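Local coordinates for protein transcriptional regulator, putative (Pseudomonas syringae pv. tomato, PDB 2R5F) that probably binds a sugar effector as part of a DNA-binding transcription factor of the SorC family, at residues E88-L93 / L147-S152; T154-G159 / G219-I224; E103-T108 / A119-S124; N225-L230 / Y248-I253. All coordinates share one frame; numbering follows the deposited sequence.

Interaction 1. Residues E88-L93 / L147-S152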
loop_
_atom_site.group_PDB
_atom_site.type_symbol
_atom_site.label_atom_id
_atom_site.label_comp_id
_atom_site.label_asym_id
_atom_site.label_seq_id
_atom_site.Cartn_x
_atom_site.Cartn_y
_atom_site.Cartn_z
ATOM N N GLU A 88 -15.889 0.816 -3.553
ATOM C CA GLU A 88 -15.379 -0.482 -4.037
ATOM C C GLU A 88 -13.949 -0.722 -3.531
ATOM O O GLU A 88 -13.289 0.209 -3.075
ATOM C CB GLU A 88 -15.389 -0.512 -5.570
ATOM C CG GLU A 88 -14.604 0.671 -6.178
ATOM C CD GLU A 88 -14.671 0.775 -7.688
ATOM O OE1 GLU A 88 -14.469 -0.247 -8.373
ATOM O OE2 GLU A 88 -14.865 1.898 -8.199
ATOM N N VAL A 89 -13.499 -1.974 -3.606
ATOM C CA VAL A 89 -12.134 -2.362 -3.316
ATOM C C VAL A 89 -11.650 -3.090 -4.572
ATOM O O VAL A 89 -12.254 -4.076 -4.991
ATOM C CB VAL A 89 -12.057 -3.286 -2.082
ATOM C CG1 VAL A 89 -10.614 -3.789 -1.839
ATOM C CG2 VAL A 89 -12.601 -2.535 -0.854
ATOM N N VAL A 90 -10.598 -2.556 -5.189
ATOM C CA VAL A 90 -10.035 -3.113 -6.425
ATOM C C VAL A 90 -8.685 -3.748 -6.100
ATOM O O VAL A 90 -7.848 -3.159 -5.392
ATOM C CB VAL A 90 -9.916 -2.011 -7.530
ATOM C CG1 VAL A 90 -9.366 -2.574 -8.873
ATOM C CG2 VAL A 90 -11.272 -1.328 -7.716
ATOM N N GLN A 91 -8.497 -4.972 -6.569
ATOM C CA GLN A 91 -7.213 -5.639 -6.477
ATOM C C GLN A 91 -6.259 -4.981 -7.465
ATOM O O GLN A 91 -6.552 -4.950 -8.661
ATOM C CB GLN A 91 -7.389 -7.102 -6.840
ATOM C CG GLN A 91 -6.088 -7.849 -6.906
ATOM C CD GLN A 91 -6.307 -9.328 -6.799
ATOM O OE1 GLN A 91 -7.440 -9.781 -6.787
ATOM N NE2 GLN A 91 -5.229 -10.090 -6.743
ATOM N N LEU A 92 -5.120 -4.469 -6.986
ATOM C CA LEU A 92 -4.223 -3.683 -7.859
ATOM C C LEU A 92 -3.050 -4.446 -8.442
ATOM O O LEU A 92 -2.262 -3.857 -9.179
ATOM C CB LEU A 92 -3.666 -2.463 -7.136
ATOM C CG LEU A 92 -4.579 -1.332 -6.666
ATOM C CD1 LEU A 92 -3.710 -0.315 -5.966
ATOM C CD2 LEU A 92 -5.369 -0.691 -7.775
ATOM N N LEU A 93 -2.910 -5.719 -8.080
ATOM C CA LEU A 93 -1.832 -6.588 -8.570
ATOM C C LEU A 93 -2.306 -8.032 -8.498
ATOM O O LEU A 93 -2.842 -8.464 -7.472
ATOM C CB LEU A 93 -0.543 -6.436 -7.740
ATOM C CG LEU A 93 0.540 -7.545 -7.848
ATOM C CD1 LEU A 93 0.944 -7.834 -9.266
ATOM C CD2 LEU A 93 1.789 -7.204 -7.039
ATOM N N LEU A 147 -9.161 -3.541 -14.663
ATOM C CA LEU A 147 -8.389 -2.482 -15.337
ATOM C C LEU A 147 -9.202 -1.201 -15.498
ATOM O O LEU A 147 -8.683 -0.102 -15.347
ATOM C CB LEU A 147 -7.870 -2.935 -16.711
ATOM C CG LEU A 147 -6.748 -3.965 -16.822
ATOM C CD1 LEU A 147 -6.505 -4.372 -18.299
ATOM C CD2 LEU A 147 -5.440 -3.473 -16.161
ATOM N N HIS A 148 -10.485 -1.360 -15.804
ATOM C CA HIS A 148 -11.398 -0.246 -15.962
ATOM C C HIS A 148 -11.489 0.619 -14.691
ATOM O O HIS A 148 -11.619 1.855 -14.757
ATOM C CB HIS A 148 -12.772 -0.788 -16.354
ATOM C CG HIS A 148 -13.814 0.267 -16.518
ATOM N ND1 HIS A 148 -13.917 1.039 -17.656
ATOM C CD2 HIS A 148 -14.812 0.670 -15.697
ATOM C CE1 HIS A 148 -14.929 1.880 -17.523
ATOM N NE2 HIS A 148 -15.487 1.680 -16.342
ATOM N N ARG A 149 -11.418 -0.041 -13.542
ATOM C CA ARG A 149 -11.609 0.610 -12.259
ATOM C C ARG A 149 -10.437 1.505 -11.851
ATOM O O ARG A 149 -10.641 2.456 -11.098
ATOM C CB ARG A 149 -11.868 -0.418 -11.153
ATOM C CG ARG A 149 -12.944 -1.471 -11.413
ATOM C CD ARG A 149 -14.323 -0.892 -11.714
ATOM N NE ARG A 149 -14.580 0.364 -11.009
ATOM C CZ ARG A 149 -15.521 1.248 -11.350
ATOM N NH1 ARG A 149 -15.660 2.370 -10.641
ATOM N NH2 ARG A 149 -16.317 1.022 -12.394
ATOM N N PHE A 150 -9.231 1.207 -12.347
ATOM C CA PHE A 150 -8.018 1.964 -11.977
ATOM C C PHE A 150 -8.222 3.467 -12.052
ATOM O O PHE A 150 -7.713 4.217 -11.225
ATOM C CB PHE A 150 -6.802 1.594 -12.842
ATOM C CG PHE A 150 -6.227 0.227 -12.562
ATOM C CD1 PHE A 150 -6.734 -0.575 -11.553
ATOM C CD2 PHE A 150 -5.168 -0.245 -13.320
ATOM C CE1 PHE A 150 -6.204 -1.842 -11.309
ATOM C CE2 PHE A 150 -4.620 -1.505 -13.094
ATOM C CZ PHE A 150 -5.136 -2.304 -12.088
ATOM N N ASP A 151 -8.980 3.910 -13.043
ATOM C CA ASP A 151 -9.147 5.334 -13.243
ATOM C C ASP A 151 -10.116 5.992 -12.248
ATOM O O ASP A 151 -10.099 7.216 -12.085
ATOM C CB ASP A 151 -9.510 5.609 -14.702
ATOM C CG ASP A 151 -8.325 5.377 -15.635
ATOM O OD1 ASP A 151 -7.445 6.267 -15.698
ATOM O OD2 ASP A 151 -8.265 4.295 -16.277
ATOM N N SER A 152 -10.932 5.178 -11.574
ATOM C CA SER A 152 -11.862 5.687 -10.561
ATOM C C SER A 152 -11.215 5.715 -9.165
ATOM O O SER A 152 -11.678 6.441 -8.276
ATOM C CB SER A 152 -13.175 4.877 -10.547
ATOM O OG SER A 152 -13.643 4.565 -11.861
#
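Glu-88 OE2 is held by two groups. Arg-149 NH1 donates to it at 2.6 Å, and His-60 ND1, outside the two segments, makes a second hydrogen bond. The bond to NH1 forms a salt bridge. It reaches OE2 on the syn side, and the oxygen lies 26° out of the guanidinium plane. The other carboxylate oxygen, Glu-88 OE1, stands 2.7 Å from Arg-149 NE, but that bond is weak because it is badly bent. The pair of contacts, one of them weak, probably limits the rotation of both groups. Their planes are 43° apart, so the pair is twisted rather than flat. The arginine chain bends at chi2 and chi3, which brings the edge of its guanidinium, NE and NH1, up to the carboxylate. Its aliphatic start is used as well: Arg-149 CB rests on Val-90 CG2 at 3.6 Å. Arg-149 also makes a cation-pi contact with Phe-120.

Away from the ion pair, toward Leu-92, the contact turns apolar. Leu-92 CD2 approaches Phe-150 CE1 obliquely at 3.8 Å, and the two side chains run past each other in opposite directions. Val-90 CG1 meets the same carbon, Phe-150 CE1, at the ring edge, 4.1 Å away. The strand of residues 88-94 thus packs against the end of helix 138-149 and the turn after it. This is the layering of helix on parallel strands found in Rossmann-like alpha/beta domains.

Interaction 2. Residues T154-G159 / G219-I224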
loop_
_atom_site.group_PDB
_atom_site.type_symbol
_atom_site.label_atom_id
_atom_site.label_comp_id
_atom_site.label_asym_id
_atom_site.label_seq_id
_atom_site.Cartn_x
_atom_site.Cartn_y
_atom_site.Cartn_z
ATOM N N THR A 154 -9.497 6.380 -5.759
ATOM C CA THR A 154 -9.261 7.615 -5.041
ATOM C C THR A 154 -8.340 7.439 -3.842
ATOM O O THR A 154 -7.749 8.401 -3.389
ATOM C CB THR A 154 -10.584 8.247 -4.574
ATOM O OG1 THR A 154 -11.176 7.435 -3.556
ATOM C CG2 THR A 154 -11.537 8.377 -5.722
ATOM N N LEU A 155 -8.243 6.215 -3.327
ATOM C CA LEU A 155 -7.319 5.865 -2.263
ATOM C C LEU A 155 -6.598 4.570 -2.607
ATOM O O LEU A 155 -7.213 3.496 -2.605
ATOM C CB LEU A 155 -8.064 5.686 -0.944
ATOM C CG LEU A 155 -7.320 5.110 0.287
ATOM C CD1 LEU A 155 -6.179 5.981 0.772
ATOM C CD2 LEU A 155 -8.320 4.895 1.408
ATOM N N ALA A 156 -5.316 4.663 -2.939
ATOM C CA ALA A 156 -4.497 3.442 -3.108
ATOM C C ALA A 156 -3.754 3.132 -1.843
ATOM O O ALA A 156 -3.083 3.989 -1.300
ATOM C CB ALA A 156 -3.537 3.553 -4.302
ATOM N N ILE A 157 -3.876 1.892 -1.367
ATOM C CA ILE A 157 -3.137 1.423 -0.222
ATOM C C ILE A 157 -2.089 0.407 -0.686
ATOM O O ILE A 157 -2.426 -0.630 -1.248
ATOM C CB ILE A 157 -4.069 0.747 0.826
ATOM C CG1 ILE A 157 -5.315 1.614 1.074
ATOM C CG2 ILE A 157 -3.252 0.409 2.107
ATOM C CD1 ILE A 157 -6.322 0.982 1.899
ATOM N N VAL A 158 -0.814 0.698 -0.455
ATOM C CA VAL A 158 0.281 -0.084 -1.073
ATOM C C VAL A 158 1.389 -0.409 -0.082
ATOM O O VAL A 158 1.722 0.400 0.795
ATOM C CB VAL A 158 0.907 0.649 -2.332
ATOM C CG1 VAL A 158 -0.143 0.916 -3.441
ATOM C CG2 VAL A 158 1.625 1.949 -1.937
ATOM N N GLY A 159 1.965 -1.597 -0.208
ATOM C CA GLY A 159 3.149 -1.925 0.539
ATOM C C GLY A 159 4.290 -1.487 -0.356
ATOM O O GLY A 159 4.076 -1.131 -1.507
ATOM N N GLY A 219 3.174 5.682 -13.008
ATOM C CA GLY A 219 2.571 6.913 -13.496
ATOM C C GLY A 219 1.118 7.066 -13.082
ATOM O O GLY A 219 0.728 8.127 -12.612
ATOM N N LYS A 220 0.320 6.018 -13.268
ATOM C CA LYS A 220 -1.073 6.006 -12.802
ATOM C C LYS A 220 -1.145 6.219 -11.279
ATOM O O LYS A 220 -2.001 6.958 -10.780
ATOM C CB LYS A 220 -1.786 4.703 -13.197
ATOM C CG LYS A 220 -2.031 4.516 -14.687
ATOM C CD LYS A 220 -2.723 3.178 -15.015
ATOM C CE LYS A 220 -1.737 1.983 -15.035
ATOM N NZ LYS A 220 -0.741 2.124 -16.156
ATOM N N LEU A 221 -0.227 5.593 -10.551
ATOM C CA LEU A 221 -0.196 5.684 -9.093
ATOM C C LEU A 221 0.015 7.119 -8.643
ATOM O O LEU A 221 -0.682 7.609 -7.764
ATOM C CB LEU A 221 0.901 4.786 -8.527
ATOM C CG LEU A 221 1.035 4.621 -7.013
ATOM C CD1 LEU A 221 -0.134 3.818 -6.437
ATOM C CD2 LEU A 221 2.380 3.995 -6.680
ATOM N N ARG A 222 0.957 7.799 -9.281
ATOM C CA ARG A 222 1.336 9.149 -8.881
ATOM C C ARG A 222 0.150 10.137 -8.904
ATOM O O ARG A 222 0.048 10.993 -8.027
ATOM C CB ARG A 222 2.508 9.639 -9.740
ATOM C CG ARG A 222 3.483 10.534 -9.003
ATOM C CD ARG A 222 3.133 12.003 -9.186
ATOM N NE ARG A 222 4.281 12.884 -8.968
ATOM C CZ ARG A 222 4.622 13.371 -7.779
ATOM N NH1 ARG A 222 3.899 13.045 -6.706
ATOM N NH2 ARG A 222 5.680 14.175 -7.657
ATOM N N SER A 223 -0.747 9.999 -9.881
ATOM C CA SER A 223 -1.922 10.870 -10.006
ATOM C C SER A 223 -3.137 10.537 -9.113
ATOM O O SER A 223 -4.141 11.247 -9.160
ATOM C CB SER A 223 -2.386 10.887 -11.466
ATOM O OG SER A 223 -2.842 9.599 -11.843
ATOM N N ILE A 224 -3.085 9.463 -8.327
ATOM C CA ILE A 224 -4.226 9.112 -7.462
ATOM C C ILE A 224 -4.406 10.150 -6.341
ATOM O O ILE A 224 -3.422 10.571 -5.716
ATOM C CB ILE A 224 -4.138 7.643 -6.937
ATOM C CG1 ILE A 224 -4.439 6.684 -8.086
ATOM C CG2 ILE A 224 -5.119 7.390 -5.798
ATOM C CD1 ILE A 224 -4.198 5.245 -7.787
#
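Ile-224 and Leu-221 press two methyl groups onto Ala-156, and this is the dense part of the contact. Ile-224 CD1 lies 3.9 Å from Ala-156 CB. Leu-221 CD1 reaches the same methyl at 4.0 Å. Both longer chains thus converge on the one alanine methyl. Ile-224 uses its two branches differently. With CG1 anti to the carbonyl carbon (chi1 -72°), CD1 goes to the alanine. The other branch, CG2, lies against the backbone, 3.7 Å from Thr-154 O.

Further along the strand the fit is less close. Leu-221 CD1 is 4.2 Å from Val-158 CG1, where the two side chains pass at a slant. Ile-193, on the adjoining strand 191-193, touches both and extends the apolar patch.

The strand of residues 155-162 is an inner strand of the sheet in this Rossmann-like alpha/beta domain. Short helix 218-222 leads through Ile-224 into strand 226-230, the parallel neighbour of 155-162. The contact is thus made on one face of the sheet, just before the chain enters it. Leu-155 and Ile-157 point to the other face, where both touch Ile-61.

The outer side of helix 218-222 is different. Lys-220, Arg-222 and Ser-223 are exposed and turn no side chain onto the strand. Ser-223 OG donates to Lys-220 O at 3.0 Å, and Ile-224 N donates to Leu-221 O at 3.1 Å across the helix end.

Interaction 3. Residues E103-T108 / A119-S124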
loop_
_atom_site.group_PDB
_atom_site.type_symbol
_atom_site.label_atom_id
_atom_site.label_comp_id
_atom_site.label_asym_id
_atom_site.label_seq_id
_atom_site.Cartn_x
_atom_site.Cartn_y
_atom_site.Cartn_z
ATOM N N GLU A 103 -4.627 -16.284 -2.041
ATOM C CA GLU A 103 -4.605 -15.552 -0.784
ATOM C C GLU A 103 -4.690 -14.052 -1.010
ATOM O O GLU A 103 -5.244 -13.339 -0.172
ATOM C CB GLU A 103 -3.341 -15.878 0.010
ATOM C CG GLU A 103 -3.083 -17.386 0.237
ATOM C CD GLU A 103 -4.015 -18.007 1.281
ATOM O OE1 GLU A 103 -4.955 -17.318 1.759
ATOM O OE2 GLU A 103 -3.801 -19.198 1.619
ATOM N N ALA A 104 -4.125 -13.578 -2.125
ATOM C CA ALA A 104 -4.176 -12.146 -2.474
ATOM C C ALA A 104 -5.577 -11.769 -2.943
ATOM O O ALA A 104 -6.083 -10.686 -2.631
ATOM C CB ALA A 104 -3.134 -11.807 -3.540
ATOM N N THR A 105 -6.218 -12.684 -3.663
ATOM C CA THR A 105 -7.620 -12.515 -4.060
ATOM C C THR A 105 -8.570 -12.491 -2.844
ATOM O O THR A 105 -9.392 -11.575 -2.700
ATOM C CB THR A 105 -8.024 -13.606 -5.100
ATOM O OG1 THR A 105 -7.302 -13.366 -6.314
ATOM C CG2 THR A 105 -9.486 -13.559 -5.415
ATOM N N LEU A 106 -8.432 -13.488 -1.973
ATOM C CA LEU A 106 -9.192 -13.580 -0.744
ATOM C C LEU A 106 -9.040 -12.353 0.166
ATOM O O LEU A 106 -9.985 -11.960 0.845
ATOM C CB LEU A 106 -8.727 -14.806 0.018
ATOM C CG LEU A 106 -9.264 -14.987 1.434
ATOM C CD1 LEU A 106 -10.750 -15.257 1.352
ATOM C CD2 LEU A 106 -8.539 -16.115 2.123
ATOM N N LEU A 107 -7.848 -11.762 0.184
ATOM C CA LEU A 107 -7.592 -10.577 1.011
ATOM C C LEU A 107 -8.370 -9.360 0.549
ATOM O O LEU A 107 -8.923 -8.619 1.363
ATOM C CB LEU A 107 -6.101 -10.261 1.046
ATOM C CG LEU A 107 -5.747 -9.102 1.975
ATOM C CD1 LEU A 107 -5.951 -9.591 3.400
ATOM C CD2 LEU A 107 -4.288 -8.727 1.780
ATOM N N THR A 108 -8.401 -9.159 -0.763
ATOM C CA THR A 108 -9.122 -8.068 -1.401
ATOM C C THR A 108 -10.606 -8.204 -1.103
ATOM O O THR A 108 -11.273 -7.215 -0.800
ATOM C CB THR A 108 -8.936 -8.122 -2.933
ATOM O OG1 THR A 108 -7.547 -8.247 -3.243
ATOM C CG2 THR A 108 -9.441 -6.864 -3.592
ATOM N N ALA A 119 -16.159 -5.938 -4.534
ATOM C CA ALA A 119 -14.730 -6.196 -4.767
ATOM C C ALA A 119 -14.532 -6.421 -6.250
ATOM O O ALA A 119 -15.404 -6.962 -6.898
ATOM C CB ALA A 119 -14.287 -7.417 -4.005
ATOM N N PHE A 120 -13.399 -5.992 -6.780
ATOM C CA PHE A 120 -13.020 -6.252 -8.178
ATOM C C PHE A 120 -11.667 -6.963 -8.089
ATOM O O PHE A 120 -10.667 -6.383 -7.632
ATOM C CB PHE A 120 -12.978 -4.952 -9.014
ATOM C CG PHE A 120 -14.332 -4.285 -9.170
ATOM C CD1 PHE A 120 -15.197 -4.653 -10.188
ATOM C CD2 PHE A 120 -14.758 -3.320 -8.265
ATOM C CE1 PHE A 120 -16.464 -4.052 -10.333
ATOM C CE2 PHE A 120 -16.017 -2.715 -8.399
ATOM C CZ PHE A 120 -16.868 -3.084 -9.430
ATOM N N LEU A 121 -11.683 -8.236 -8.463
ATOM C CA LEU A 121 -10.635 -9.196 -8.150
ATOM C C LEU A 121 -9.938 -9.702 -9.411
ATOM O O LEU A 121 -10.514 -9.697 -10.478
ATOM C CB LEU A 121 -11.241 -10.424 -7.430
ATOM C CG LEU A 121 -12.169 -10.252 -6.222
ATOM C CD1 LEU A 121 -12.741 -11.588 -5.829
ATOM C CD2 LEU A 121 -11.453 -9.634 -5.042
ATOM N N LEU A 122 -8.709 -10.172 -9.251
ATOM C CA LEU A 122 -7.923 -10.761 -10.325
ATOM C C LEU A 122 -7.540 -12.176 -9.903
ATOM O O LEU A 122 -6.414 -12.413 -9.434
ATOM C CB LEU A 122 -6.660 -9.941 -10.594
ATOM C CG LEU A 122 -6.819 -8.487 -11.014
ATOM C CD1 LEU A 122 -5.498 -7.755 -10.862
ATOM C CD2 LEU A 122 -7.346 -8.378 -12.438
ATOM N N PRO A 123 -8.488 -13.122 -10.052
ATOM C CA PRO A 123 -8.281 -14.496 -9.632
ATOM C C PRO A 123 -7.102 -15.187 -10.277
ATOM O O PRO A 123 -6.881 -15.089 -11.492
ATOM C CB PRO A 123 -9.579 -15.198 -10.061
ATOM C CG PRO A 123 -10.602 -14.104 -10.009
ATOM C CD PRO A 123 -9.843 -12.941 -10.602
ATOM N N SER A 124 -6.316 -15.801 -9.403
ATOM C CA SER A 124 -5.670 -17.066 -9.675
ATOM C C SER A 124 -5.711 -17.889 -8.312
ATOM O O SER A 124 -6.640 -17.255 -7.402
ATOM C CB SER A 124 -4.206 -16.855 -10.171
ATOM O OG SER A 124 -3.776 -18.183 -10.676
#
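Leu-121 lays its two methyl groups over Thr-105 and Thr-108, which are one turn apart on helix 101-115. Its CD1 meets Thr-105 CG2 at 3.8 Å, and these two side chains cross at about a right angle. Its CD2 goes to the other threonine, 3.6 Å from Thr-108 CB, and the chains slide past each other in opposite directions. The same methyl also lies 3.7 Å from Thr-105 O, so one leucine branch covers a backbone carbonyl as well.

Both threonines give their methyl to the leucine. In Thr-108, CG2 stands anti to the backbone N, and OG1 (chi1 -50°) is left to turn back along the helix. It donates to Ala-104 O at 2.9 Å, so the hydroxyl is satisfied within the helix. Thr-105 OG1 has a weak bond of the same kind to Ala-101 O. Thr-105 OG1 also lies 3.6 Å from Pro-123 CA.

Beyond Leu-121 the chain keeps close to the helix but becomes exposed at Pro-123 and Ser-124. Leu-122 N is tied to Gln-91 OE1 on strand 88-94, which fixes the chain leaving the short strand 119-120. Helix 101-115 follows strand 88-94 and returns to its parallel neighbour 119-120. The contact therefore packs the helix of a beta-alpha-beta crossover against the chain leaving its short second strand, at the edge of the sheet.

Interaction 4. Residues N225-L230 / Y248-I253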
loop_
_atom_site.group_PDB
_atom_site.type_symbol
_atom_site.label_atom_id
_atom_site.label_comp_id
_atom_site.label_asym_id
_atom_site.label_seq_id
_atom_site.Cartn_x
_atom_site.Cartn_y
_atom_site.Cartn_z
ATOM N N ASN A 225 -5.661 10.570 -6.116
ATOM C CA ASN A 225 -6.030 11.518 -5.050
ATOM C C ASN A 225 -5.187 11.361 -3.760
ATOM O O ASN A 225 -4.740 12.348 -3.173
ATOM C CB ASN A 225 -7.539 11.413 -4.713
ATOM C CG ASN A 225 -8.439 12.201 -5.684
ATOM O OD1 ASN A 225 -9.648 11.927 -5.803
ATOM N ND2 ASN A 225 -7.858 13.183 -6.374
ATOM N N ARG A 226 -4.972 10.117 -3.338
ATOM C CA ARG A 226 -4.361 9.812 -2.042
ATOM C C ARG A 226 -3.762 8.406 -2.058
ATOM O O ARG A 226 -4.469 7.414 -2.233
ATOM C CB ARG A 226 -5.437 9.941 -0.964
ATOM C CG ARG A 226 -5.097 9.606 0.452
ATOM C CD ARG A 226 -6.031 10.456 1.294
ATOM N NE ARG A 226 -6.559 9.784 2.478
ATOM C CZ ARG A 226 -7.797 9.304 2.600
ATOM N NH1 ARG A 226 -8.165 8.711 3.729
ATOM N NH2 ARG A 226 -8.669 9.412 1.606
ATOM N N VAL A 227 -2.444 8.319 -1.932
ATOM C CA VAL A 227 -1.773 7.016 -1.896
ATOM C C VAL A 227 -1.193 6.810 -0.499
ATOM O O VAL A 227 -0.380 7.619 -0.014
ATOM C CB VAL A 227 -0.686 6.883 -2.988
ATOM C CG1 VAL A 227 0.036 5.538 -2.904
ATOM C CG2 VAL A 227 -1.315 7.063 -4.366
ATOM N N LEU A 228 -1.666 5.750 0.144
ATOM C CA LEU A 228 -1.218 5.360 1.476
ATOM C C LEU A 228 -0.138 4.312 1.303
ATOM O O LEU A 228 -0.424 3.232 0.778
ATOM C CB LEU A 228 -2.409 4.784 2.276
ATOM C CG LEU A 228 -2.314 4.267 3.726
ATOM C CD1 LEU A 228 -1.658 5.262 4.643
ATOM C CD2 LEU A 228 -3.693 3.939 4.285
ATOM N N GLY A 229 1.089 4.623 1.717
ATOM C CA GLY A 229 2.149 3.621 1.864
ATOM C C GLY A 229 2.279 3.012 3.251
ATOM O O GLY A 229 2.345 3.739 4.245
ATOM N N LEU A 230 2.354 1.670 3.323
ATOM C CA LEU A 230 2.498 0.972 4.577
ATOM C C LEU A 230 3.779 0.115 4.555
ATOM O O LEU A 230 3.775 -0.936 3.956
ATOM C CB LEU A 230 1.276 0.061 4.883
ATOM C CG LEU A 230 -0.172 0.585 4.868
ATOM C CD1 LEU A 230 -1.128 -0.548 5.137
ATOM C CD2 LEU A 230 -0.411 1.737 5.879
ATOM N N TYR A 248 5.362 9.038 -4.965
ATOM C CA TYR A 248 4.268 8.081 -5.100
ATOM C C TYR A 248 3.320 8.109 -3.913
ATOM O O TYR A 248 2.150 7.823 -4.059
ATOM C CB TYR A 248 4.767 6.653 -5.402
ATOM C CG TYR A 248 5.612 6.584 -6.658
ATOM C CD1 TYR A 248 5.065 6.839 -7.922
ATOM C CD2 TYR A 248 6.973 6.311 -6.577
ATOM C CE1 TYR A 248 5.852 6.786 -9.070
ATOM C CE2 TYR A 248 7.765 6.262 -7.705
ATOM C CZ TYR A 248 7.207 6.496 -8.943
ATOM O OH TYR A 248 8.030 6.443 -10.033
ATOM N N LEU A 249 3.819 8.510 -2.754
ATOM C CA LEU A 249 3.052 8.458 -1.527
ATOM C C LEU A 249 2.545 9.817 -1.082
ATOM O O LEU A 249 3.229 10.836 -1.224
ATOM C CB LEU A 249 3.927 7.857 -0.412
ATOM C CG LEU A 249 4.576 6.513 -0.722
ATOM C CD1 LEU A 249 5.423 6.079 0.457
ATOM C CD2 LEU A 249 3.466 5.449 -1.094
ATOM N N ASP A 250 1.337 9.814 -0.534
ATOM C CA ASP A 250 0.742 10.962 0.121
ATOM C C ASP A 250 0.690 10.797 1.649
ATOM O O ASP A 250 0.738 11.772 2.386
ATOM C CB ASP A 250 -0.654 11.179 -0.454
ATOM C CG ASP A 250 -0.611 11.485 -1.943
ATOM O OD1 ASP A 250 -0.154 12.603 -2.281
ATOM O OD2 ASP A 250 -0.989 10.603 -2.766
ATOM N N VAL A 251 0.576 9.554 2.106
ATOM C CA VAL A 251 0.625 9.191 3.511
ATOM C C VAL A 251 1.565 8.004 3.637
ATOM O O VAL A 251 1.500 7.041 2.861
ATOM C CB VAL A 251 -0.793 8.822 4.070
ATOM C CG1 VAL A 251 -0.757 8.559 5.616
ATOM C CG2 VAL A 251 -1.837 9.910 3.705
ATOM N N LEU A 252 2.474 8.078 4.603
ATOM C CA LEU A 252 3.306 6.930 4.926
ATOM C C LEU A 252 3.097 6.613 6.367
ATOM O O LEU A 252 3.185 7.505 7.196
ATOM C CB LEU A 252 4.793 7.246 4.670
ATOM C CG LEU A 252 5.809 6.266 5.230
ATOM C CD1 LEU A 252 5.834 4.913 4.479
ATOM C CD2 LEU A 252 7.186 6.980 5.249
ATOM N N ILE A 253 2.787 5.352 6.655
ATOM C CA ILE A 253 2.779 4.842 8.017
ATOM C C ILE A 253 3.958 3.878 8.184
ATOM O O ILE A 253 4.107 2.940 7.410
ATOM C CB ILE A 253 1.471 4.119 8.363
ATOM C CG1 ILE A 253 0.267 5.072 8.108
ATOM C CG2 ILE A 253 1.544 3.620 9.808
ATOM C CD1 ILE A 253 -1.127 4.377 8.245
#
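Leu-230 and Ile-253, paired on parallel strands, lie side by side and point the same way. These strands, 226-230 and 251-255, flank helix 237-245 in a beta-alpha-beta unit of the Rossmann-like domain. Their short axes run 16° apart. Leu-230 CD2 touches Ile-253 CD1 at 3.6 Å. The same isoleucine methyl also meets Leu-228 CD1. Leu-228 crosses Val-251 at a slant, its CD1 resting 3.6 Å from Val-251 CG1. These four side chains share one face of the sheet. On that face helix 36-54 meets Leu-228 and Val-251 with Tyr-50, and Leu-230 with Ile-43 and Ala-47.

On the other face Val-227 and Leu-249 cross at about a right angle, with Val-227 CG1 3.9 Å from Leu-249 CD2. That leucine methyl then extends over the backbone of Gly-229, 3.7 Å from its CA.

The backbones are joined in the parallel pattern. Gly-229 sits between two partners: its N donates to Val-251 O, and its O accepts from Ile-253 N. Both bonds come nearly straight on to the carbonyl.

The start of the pair is gripped more densely. Val-227 O takes two donors, Asp-250 N in its carbonyl plane and Val-251 N tilted from it. Asp-250 also turns its carboxylate toward the start of strand 226-230, with CG anti to its carbonyl carbon (chi1 -62°). Its OD2 uses the anti lone pair to accept from Val-227 N at 2.8 Å.

In the fold
All four contacts reach one mixed sheet. Interactions 2 and 4 are buried near the centre of the chain, their centres about 8 Å apart. They share a seam, since strands 155-162 and 226-230 are hydrogen-bonded neighbours. Interaction 4 relies on backbone bonds between strands, whereas interaction 2 is mainly apolar packing of a helix and its exit on a strand. Interaction 1 is also buried but farther out, and adds an ion pair. It touches interaction 2 through Leu-92 and Ala-156. Interaction 3, nested in the chain loop that interaction 1 closes, is only partly buried, and joins threonine methyls to a leucine.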